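Local coordinates for tight junction protein ZO-3 (Homo sapiens, PDB 3KFV) that serves as a scaffold that links tight-junction membrane proteins such as claudins and occludin to the actin cytoskeleton, at residues V222-P227 / A253-L258; P231-L236 / R246-L251. All coordinates share one frame; numbering follows the deposited sequence.

Contact 1 (V222-P227 / A253-L258); sequences VVFFIP and AQAQKL
The ring of F224 reaches from strand 222-227 to helix 253-258 and meets it with its outer rim. CZ lies 3.9 Å from A255 CB, and the carbonyl oxygen A255 O sits near the ring plane at the edge, 3.3 Å from CZ. One turn further along the helix, L258 approaches the same rim obliquely, its CB 3.7 Å from F224 CE1. Three residues on from F224, P227 adds a smaller apolar touch, CG to A255 CB at 4.0 Å.

The residue types fit the spacing. The axes of the two segments approach to 8.9 Å at their closest, a gap that a long flat phenylalanine can bridge while the methyl of A255 lets the helix backbone come close to the ring. With chi1 at 176°, F224 CG stands opposite its backbone N, directing the ring towards the helix. Further out, F266 stacks on this ring, R259 and L151 also touch F224, and P153 packs against both P227 and A255. Strand 221-227 runs parallel between strands 148-151 and 268-272 in the guanylate kinase-like domain, and segment 253-258 of helix 248-262 runs at 122° to segment 222-227, against one face of that sheet.

Contact 2 (P231-L236 / R246-L251); sequences PALKAL and RSTRRL
T248, which directly follows the N-cap residue S247 and so stands in the first turn of its helix, packs against the backbone and the base of the side chain of K234. The CA atoms of T248 and K234 are 5.5 Å apart, the nearest such pair between the segments, and this closeness suits a small branched residue. The two branches of T248 share the work: its methyl CG2 lies 3.7 Å from K234 CB, while its hydroxyl OG1 lies 3.4 Å from K234 CA. A chi1 of -79° sets CG2 opposite the backbone N and OG1 beside it, presenting both to helix 231-236. The side chains of K234 and T248 meet at about a right angle.

The more buried part of the contact is made by L233. L233 CD2 comes within 3.9 Å of the carbonyl oxygen T248 O, and L251 approaches the same leucine less closely, its CB 4.5 Å from L233 CD2. Leucine suits the buried position of L233, whose branches meet apolar surface; L233 and L251 both also rest on P153.

The outer side is looser. Past its first carbons, the extended K234 chain leads away from the partner segment, so the lysine contributes aliphatic packing near the backbone and carries its charge outward at an exposed position.

Two consecutive helices thus pack at the connection between them. In catalytic guanylate kinases the corresponding connection carries the LID, which closes over nucleotide; in this guanylate kinase-like domain of a MAGUK scaffold the connection between helices 230-240 and 248-262 probably occupies the equivalent place in the P-loop NTPase-type fold.

Contacts 1 and 2 are successive uses of helix 248-262, their centres about 12 Å apart. Contact 2 packs its first turn against helix 230-240, and contact 1 lays its middle against strand 221-227, which leads into that helix. Along the chain contact 2 is therefore nested inside the loop closed by contact 1, in the helical crossover from strand 221-227 to strand 268-272. P153 joins them physically, touching residues of both. It belongs to the loop between strand 148-151 and helix 155-165, the place where related kinases carry their P-loop. Contact 2 is the more peripheral, its centre about 26 Å from the chain's centre against 14 Å.

Contact 1 (V222-P227 / A253-L258)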
ATOM      1  N   VAL A 222      -2.967  -4.845  -0.952  1.00 32.56           N
ATOM      2  CA  VAL A 222      -2.596  -4.734  -2.363  1.00 34.42           C
ATOM      3  C   VAL A 222      -2.262  -6.083  -2.980  1.00 31.98           C
ATOM      4  O   VAL A 222      -1.308  -6.739  -2.573  1.00 34.56           O
ATOM      5  CB  VAL A 222      -1.406  -3.789  -2.570  1.00 29.52           C
ATOM      6  CG1 VAL A 222      -1.091  -3.686  -4.043  1.00 30.10           C
ATOM      7  CG2 VAL A 222      -1.722  -2.427  -2.002  1.00 27.87           C
ATOM      8  N   VAL A 223      -3.051  -6.487  -3.970  1.00 30.21           N
ATOM      9  CA  VAL A 223      -2.896  -7.800  -4.578  1.00 33.86           C
ATOM     10  C   VAL A 223      -2.565  -7.702  -6.058  1.00 33.16           C
ATOM     11  O   VAL A 223      -3.309  -7.098  -6.825  1.00 35.21           O
ATOM     12  CB  VAL A 223      -4.169  -8.647  -4.399  1.00 37.21           C
ATOM     13  CG1 VAL A 223      -4.072  -9.935  -5.210  1.00 35.11           C
ATOM     14  CG2 VAL A 223      -4.396  -8.943  -2.919  1.00 33.57           C
ATOM     15  N   PHE A 224      -1.448  -8.304  -6.454  1.00 36.42           N
ATOM     16  CA  PHE A 224      -0.999  -8.259  -7.842  1.00 36.99           C
ATOM     17  C   PHE A 224      -1.111  -9.636  -8.491  1.00 38.60           C
ATOM     18  O   PHE A 224      -0.672 -10.638  -7.927  1.00 37.61           O
ATOM     19  CB  PHE A 224       0.438  -7.736  -7.926  1.00 33.06           C
ATOM     20  CG  PHE A 224       1.010  -7.752  -9.316  1.00 40.15           C
ATOM     21  CD1 PHE A 224       0.774  -6.705 -10.193  1.00 40.46           C
ATOM     22  CD2 PHE A 224       1.785  -8.813  -9.750  1.00 41.36           C
ATOM     23  CE1 PHE A 224       1.296  -6.719 -11.471  1.00 35.91           C
ATOM     24  CE2 PHE A 224       2.307  -8.831 -11.031  1.00 40.22           C
ATOM     25  CZ  PHE A 224       2.059  -7.782 -11.889  1.00 35.32           C
ATOM     26  N   PHE A 225      -1.708  -9.675  -9.678  1.00 39.44           N
ATOM     27  CA  PHE A 225      -1.920 -10.927 -10.398  1.00 40.44           C
ATOM     28  C   PHE A 225      -0.915 -11.102 -11.530  1.00 41.99           C
ATOM     29  O   PHE A 225      -0.815 -10.253 -12.416  1.00 39.48           O
ATOM     30  CB  PHE A 225      -3.338 -10.972 -10.961  1.00 41.40           C
ATOM     31  CG  PHE A 225      -4.397 -11.099  -9.914  1.00 39.69           C
ATOM     32  CD1 PHE A 225      -4.699 -12.338  -9.363  1.00 40.03           C
ATOM     33  CD2 PHE A 225      -5.091  -9.989  -9.478  1.00 38.43           C
ATOM     34  CE1 PHE A 225      -5.673 -12.469  -8.395  1.00 37.13           C
ATOM     35  CE2 PHE A 225      -6.074 -10.113  -8.508  1.00 42.88           C
ATOM     36  CZ  PHE A 225      -6.365 -11.356  -7.966  1.00 39.06           C
ATOM     37  N   ILE A 226      -0.185 -12.213 -11.501  1.00 41.09           N
ATOM     38  CA  ILE A 226       0.872 -12.460 -12.472  1.00 41.12           C
ATOM     39  C   ILE A 226       0.381 -13.340 -13.610  1.00 44.23           C
ATOM     40  O   ILE A 226      -0.013 -14.486 -13.384  1.00 49.30           O
ATOM     41  CB  ILE A 226       2.096 -13.138 -11.823  1.00 47.10           C
ATOM     42  CG1 ILE A 226       2.359 -12.566 -10.431  1.00 48.08           C
ATOM     43  CG2 ILE A 226       3.331 -12.968 -12.698  1.00 47.63           C
ATOM     44  CD1 ILE A 226       3.440 -13.293  -9.674  1.00 46.47           C
ATOM     45  N   PRO A 227       0.414 -12.809 -14.843  1.00 45.31           N
ATOM     46  CA  PRO A 227       0.004 -13.530 -16.051  1.00 48.22           C
ATOM     47  C   PRO A 227       1.084 -14.489 -16.535  1.00 50.94           C
ATOM     48  O   PRO A 227       2.255 -14.119 -16.553  1.00 49.93           O
ATOM     49  CB  PRO A 227      -0.169 -12.411 -17.089  1.00 49.26           C
ATOM     50  CG  PRO A 227       0.049 -11.107 -16.348  1.00 50.12           C
ATOM     51  CD  PRO A 227       0.861 -11.443 -15.154  1.00 50.22           C
ATOM     52  N   ALA A 253       1.744  -5.846 -20.788  1.00 50.31           N
ATOM     53  CA  ALA A 253       2.892  -4.977 -20.601  1.00 50.74           C
ATOM     54  C   ALA A 253       2.761  -4.141 -19.328  1.00 54.92           C
ATOM     55  O   ALA A 253       3.755  -3.895 -18.639  1.00 59.87           O
ATOM     56  CB  ALA A 253       3.088  -4.082 -21.818  1.00 50.49           C
ATOM     57  N   GLN A 254       1.543  -3.704 -19.013  1.00 53.31           N
ATOM     58  CA  GLN A 254       1.313  -2.933 -17.792  1.00 48.05           C
ATOM     59  C   GLN A 254       1.692  -3.748 -16.554  1.00 49.23           C
ATOM     60  O   GLN A 254       2.348  -3.241 -15.647  1.00 49.06           O
ATOM     61  CB  GLN A 254      -0.141  -2.470 -17.703  1.00 48.27           C
ATOM     62  N   ALA A 255       1.288  -5.013 -16.523  1.00 46.18           N
ATOM     63  CA  ALA A 255       1.629  -5.887 -15.407  1.00 44.24           C
ATOM     64  C   ALA A 255       3.140  -6.056 -15.283  1.00 46.24           C
ATOM     65  O   ALA A 255       3.680  -6.093 -14.175  1.00 45.62           O
ATOM     66  CB  ALA A 255       0.947  -7.244 -15.555  1.00 44.56           C
ATOM     67  N   GLN A 256       3.819  -6.164 -16.422  1.00 47.12           N
ATOM     68  CA  GLN A 256       5.275  -6.260 -16.434  1.00 46.37           C
ATOM     69  C   GLN A 256       5.908  -5.014 -15.823  1.00 47.88           C
ATOM     70  O   GLN A 256       6.871  -5.103 -15.056  1.00 44.31           O
ATOM     71  CB  GLN A 256       5.794  -6.466 -17.856  1.00 46.35           C
ATOM     72  CG  GLN A 256       5.912  -7.924 -18.269  1.00 58.18           C
ATOM     73  CD  GLN A 256       6.574  -8.093 -19.634  1.00 69.74           C
ATOM     74  OE1 GLN A 256       6.243  -7.386 -20.593  1.00 63.86           O
ATOM     75  NE2 GLN A 256       7.512  -9.036 -19.726  1.00 63.60           N
ATOM     76  N   LYS A 257       5.357  -3.853 -16.166  1.00 47.76           N
ATOM     77  CA  LYS A 257       5.845  -2.579 -15.649  1.00 45.22           C
ATOM     78  C   LYS A 257       5.652  -2.483 -14.141  1.00 47.03           C
ATOM     79  O   LYS A 257       6.551  -2.046 -13.425  1.00 53.82           O
ATOM     80  CB  LYS A 257       5.148  -1.410 -16.353  1.00 51.77           C
ATOM     81  CG  LYS A 257       5.594  -0.030 -15.890  1.00 43.60           C
ATOM     82  N   LEU A 258       4.480  -2.895 -13.661  1.00 48.25           N
ATOM     83  CA  LEU A 258       4.181  -2.894 -12.231  1.00 44.00           C
ATOM     84  C   LEU A 258       5.102  -3.829 -11.453  1.00 43.84           C
ATOM     85  O   LEU A 258       5.603  -3.474 -10.387  1.00 42.91           O
ATOM     86  CB  LEU A 258       2.726  -3.298 -11.985  1.00 46.79           C
ATOM     87  CG  LEU A 258       1.631  -2.306 -12.383  1.00 44.98           C
ATOM     88  CD1 LEU A 258       0.264  -2.971 -12.311  1.00 37.33           C
ATOM     89  CD2 LEU A 258       1.685  -1.062 -11.512  1.00 37.04           C
TER

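Contact 2 (P231-L236 / R246-L251)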
ATOM      1  N   PRO A 231      -0.917 -14.930 -24.643  1.00 64.47           N
ATOM      2  CA  PRO A 231      -2.004 -15.837 -25.021  1.00 60.32           C
ATOM      3  C   PRO A 231      -2.822 -16.256 -23.801  1.00 57.27           C
ATOM      4  O   PRO A 231      -4.040 -16.080 -23.797  1.00 58.49           O
ATOM      5  CB  PRO A 231      -1.263 -17.047 -25.598  1.00 61.67           C
ATOM      6  CG  PRO A 231       0.041 -16.500 -26.068  1.00 60.89           C
ATOM      7  CD  PRO A 231       0.398 -15.417 -25.096  1.00 62.93           C
ATOM      8  N   ALA A 232      -2.154 -16.795 -22.782  1.00 58.57           N
ATOM      9  CA  ALA A 232      -2.834 -17.313 -21.593  1.00 54.70           C
ATOM     10  C   ALA A 232      -3.763 -16.276 -20.966  1.00 53.16           C
ATOM     11  O   ALA A 232      -4.802 -16.621 -20.404  1.00 46.59           O
ATOM     12  CB  ALA A 232      -1.821 -17.805 -20.571  1.00 48.01           C
ATOM     13  N   LEU A 233      -3.379 -15.008 -21.077  1.00 51.96           N
ATOM     14  CA  LEU A 233      -4.163 -13.910 -20.533  1.00 50.78           C
ATOM     15  C   LEU A 233      -5.351 -13.570 -21.431  1.00 55.00           C
ATOM     16  O   LEU A 233      -6.435 -13.228 -20.947  1.00 51.70           O
ATOM     17  CB  LEU A 233      -3.280 -12.677 -20.345  1.00 50.91           C
ATOM     18  CG  LEU A 233      -3.997 -11.404 -19.889  1.00 49.94           C
ATOM     19  CD1 LEU A 233      -4.693 -11.624 -18.552  1.00 43.32           C
ATOM     20  CD2 LEU A 233      -3.023 -10.238 -19.815  1.00 47.73           C
ATOM     21  N   LYS A 234      -5.141 -13.655 -22.743  1.00 58.44           N
ATOM     22  CA  LYS A 234      -6.209 -13.405 -23.703  1.00 56.28           C
ATOM     23  C   LYS A 234      -7.288 -14.464 -23.545  1.00 50.99           C
ATOM     24  O   LYS A 234      -8.481 -14.168 -23.621  1.00 52.07           O
ATOM     25  CB  LYS A 234      -5.661 -13.424 -25.129  1.00 57.82           C
ATOM     26  CG  LYS A 234      -6.656 -12.975 -26.182  1.00 61.81           C
ATOM     27  CD  LYS A 234      -6.111 -13.206 -27.584  1.00 68.64           C
ATOM     28  CE  LYS A 234      -7.143 -12.847 -28.649  1.00 80.52           C
ATOM     29  NZ  LYS A 234      -6.690 -13.237 -30.015  1.00 74.82           N
ATOM     30  N   ALA A 235      -6.856 -15.699 -23.319  1.00 48.92           N
ATOM     31  CA  ALA A 235      -7.775 -16.803 -23.091  1.00 49.24           C
ATOM     32  C   ALA A 235      -8.612 -16.522 -21.857  1.00 49.91           C
ATOM     33  O   ALA A 235      -9.840 -16.475 -21.922  1.00 55.13           O
ATOM     34  CB  ALA A 235      -7.010 -18.096 -22.926  1.00 50.13           C
ATOM     35  N   LEU A 236      -7.933 -16.334 -20.731  1.00 51.63           N
ATOM     36  CA  LEU A 236      -8.587 -16.014 -19.465  1.00 50.93           C
ATOM     37  C   LEU A 236      -9.609 -14.882 -19.599  1.00 47.60           C
ATOM     38  O   LEU A 236     -10.729 -14.980 -19.101  1.00 43.10           O
ATOM     39  CB  LEU A 236      -7.534 -15.640 -18.420  1.00 47.31           C
ATOM     40  CG  LEU A 236      -8.007 -15.363 -16.994  1.00 46.84           C
ATOM     41  CD1 LEU A 236      -8.845 -16.519 -16.473  1.00 53.34           C
ATOM     42  CD2 LEU A 236      -6.814 -15.128 -16.095  1.00 44.84           C
ATOM     43  N   ARG A 246     -10.658  -4.601 -24.460  1.00 62.45           N
ATOM     44  CA  ARG A 246      -9.423  -4.025 -23.926  1.00 62.97           C
ATOM     45  C   ARG A 246      -8.185  -4.833 -24.319  1.00 59.58           C
ATOM     46  O   ARG A 246      -8.223  -6.064 -24.385  1.00 53.88           O
ATOM     47  CB  ARG A 246      -9.512  -3.856 -22.405  1.00 56.65           C
ATOM     48  CG  ARG A 246     -10.309  -2.628 -21.984  1.00 59.95           C
ATOM     49  CD  ARG A 246     -10.795  -2.721 -20.547  1.00 60.79           C
ATOM     50  NE  ARG A 246      -9.697  -2.758 -19.584  1.00 66.58           N
ATOM     51  CZ  ARG A 246      -9.815  -2.414 -18.303  1.00 74.15           C
ATOM     52  NH1 ARG A 246     -10.985  -1.998 -17.827  1.00 72.76           N
ATOM     53  NH2 ARG A 246      -8.761  -2.478 -17.496  1.00 66.47           N
ATOM     54  N   SER A 247      -7.090  -4.128 -24.587  1.00 55.22           N
ATOM     55  CA  SER A 247      -5.883  -4.764 -25.097  1.00 57.46           C
ATOM     56  C   SER A 247      -5.319  -5.801 -24.135  1.00 58.19           C
ATOM     57  O   SER A 247      -4.880  -5.476 -23.030  1.00 56.10           O
ATOM     58  CB  SER A 247      -4.812  -3.718 -25.436  1.00 54.69           C
ATOM     59  N   THR A 248      -5.346  -7.058 -24.561  1.00 60.61           N
ATOM     60  CA  THR A 248      -4.618  -8.105 -23.865  1.00 56.91           C
ATOM     61  C   THR A 248      -3.145  -7.732 -23.910  1.00 59.69           C
ATOM     62  O   THR A 248      -2.330  -8.223 -23.130  1.00 63.49           O
ATOM     63  CB  THR A 248      -4.831  -9.466 -24.546  1.00 59.14           C
ATOM     64  OG1 THR A 248      -6.112  -9.993 -24.168  1.00 62.52           O
ATOM     65  CG2 THR A 248      -3.737 -10.452 -24.149  1.00 54.80           C
ATOM     66  N   ARG A 249      -2.822  -6.830 -24.828  1.00 65.92           N
ATOM     67  CA  ARG A 249      -1.451  -6.420 -25.074  1.00 63.82           C
ATOM     68  C   ARG A 249      -1.047  -5.299 -24.117  1.00 58.48           C
ATOM     69  O   ARG A 249      -0.047  -5.413 -23.409  1.00 56.78           O
ATOM     70  CB  ARG A 249      -1.314  -5.979 -26.531  1.00 73.05           C
ATOM     71  CG  ARG A 249       0.044  -6.239 -27.160  1.00 74.12           C
ATOM     72  CD  ARG A 249      -0.116  -6.630 -28.628  1.00 80.78           C
ATOM     73  NE  ARG A 249      -1.340  -6.088 -29.223  1.00 90.07           N
ATOM     74  CZ  ARG A 249      -1.410  -4.948 -29.909  1.00 86.21           C
ATOM     75  NH1 ARG A 249      -0.322  -4.210 -30.095  1.00 74.85           N
ATOM     76  NH2 ARG A 249      -2.574  -4.544 -30.409  1.00 75.33           N
ATOM     77  N   ARG A 250      -1.830  -4.224 -24.090  1.00 56.92           N
ATOM     78  CA  ARG A 250      -1.563  -3.112 -23.177  1.00 54.21           C
ATOM     79  C   ARG A 250      -1.590  -3.571 -21.715  1.00 59.54           C
ATOM     80  O   ARG A 250      -0.844  -3.056 -20.875  1.00 57.66           O
ATOM     81  CB  ARG A 250      -2.572  -1.979 -23.389  1.00 45.82           C
ATOM     82  N   LEU A 251      -2.450  -4.543 -21.420  1.00 57.77           N
ATOM     83  CA  LEU A 251      -2.605  -5.040 -20.059  1.00 54.65           C
ATOM     84  C   LEU A 251      -1.441  -5.922 -19.617  1.00 51.56           C
ATOM     85  O   LEU A 251      -1.004  -5.847 -18.467  1.00 53.20           O
ATOM     86  CB  LEU A 251      -3.929  -5.792 -19.901  1.00 56.27           C
ATOM     87  CG  LEU A 251      -5.187  -4.931 -19.780  1.00 53.99           C
ATOM     88  CD1 LEU A 251      -6.407  -5.813 -19.591  1.00 52.60           C
ATOM     89  CD2 LEU A 251      -5.061  -3.938 -18.631  1.00 49.53           C
TER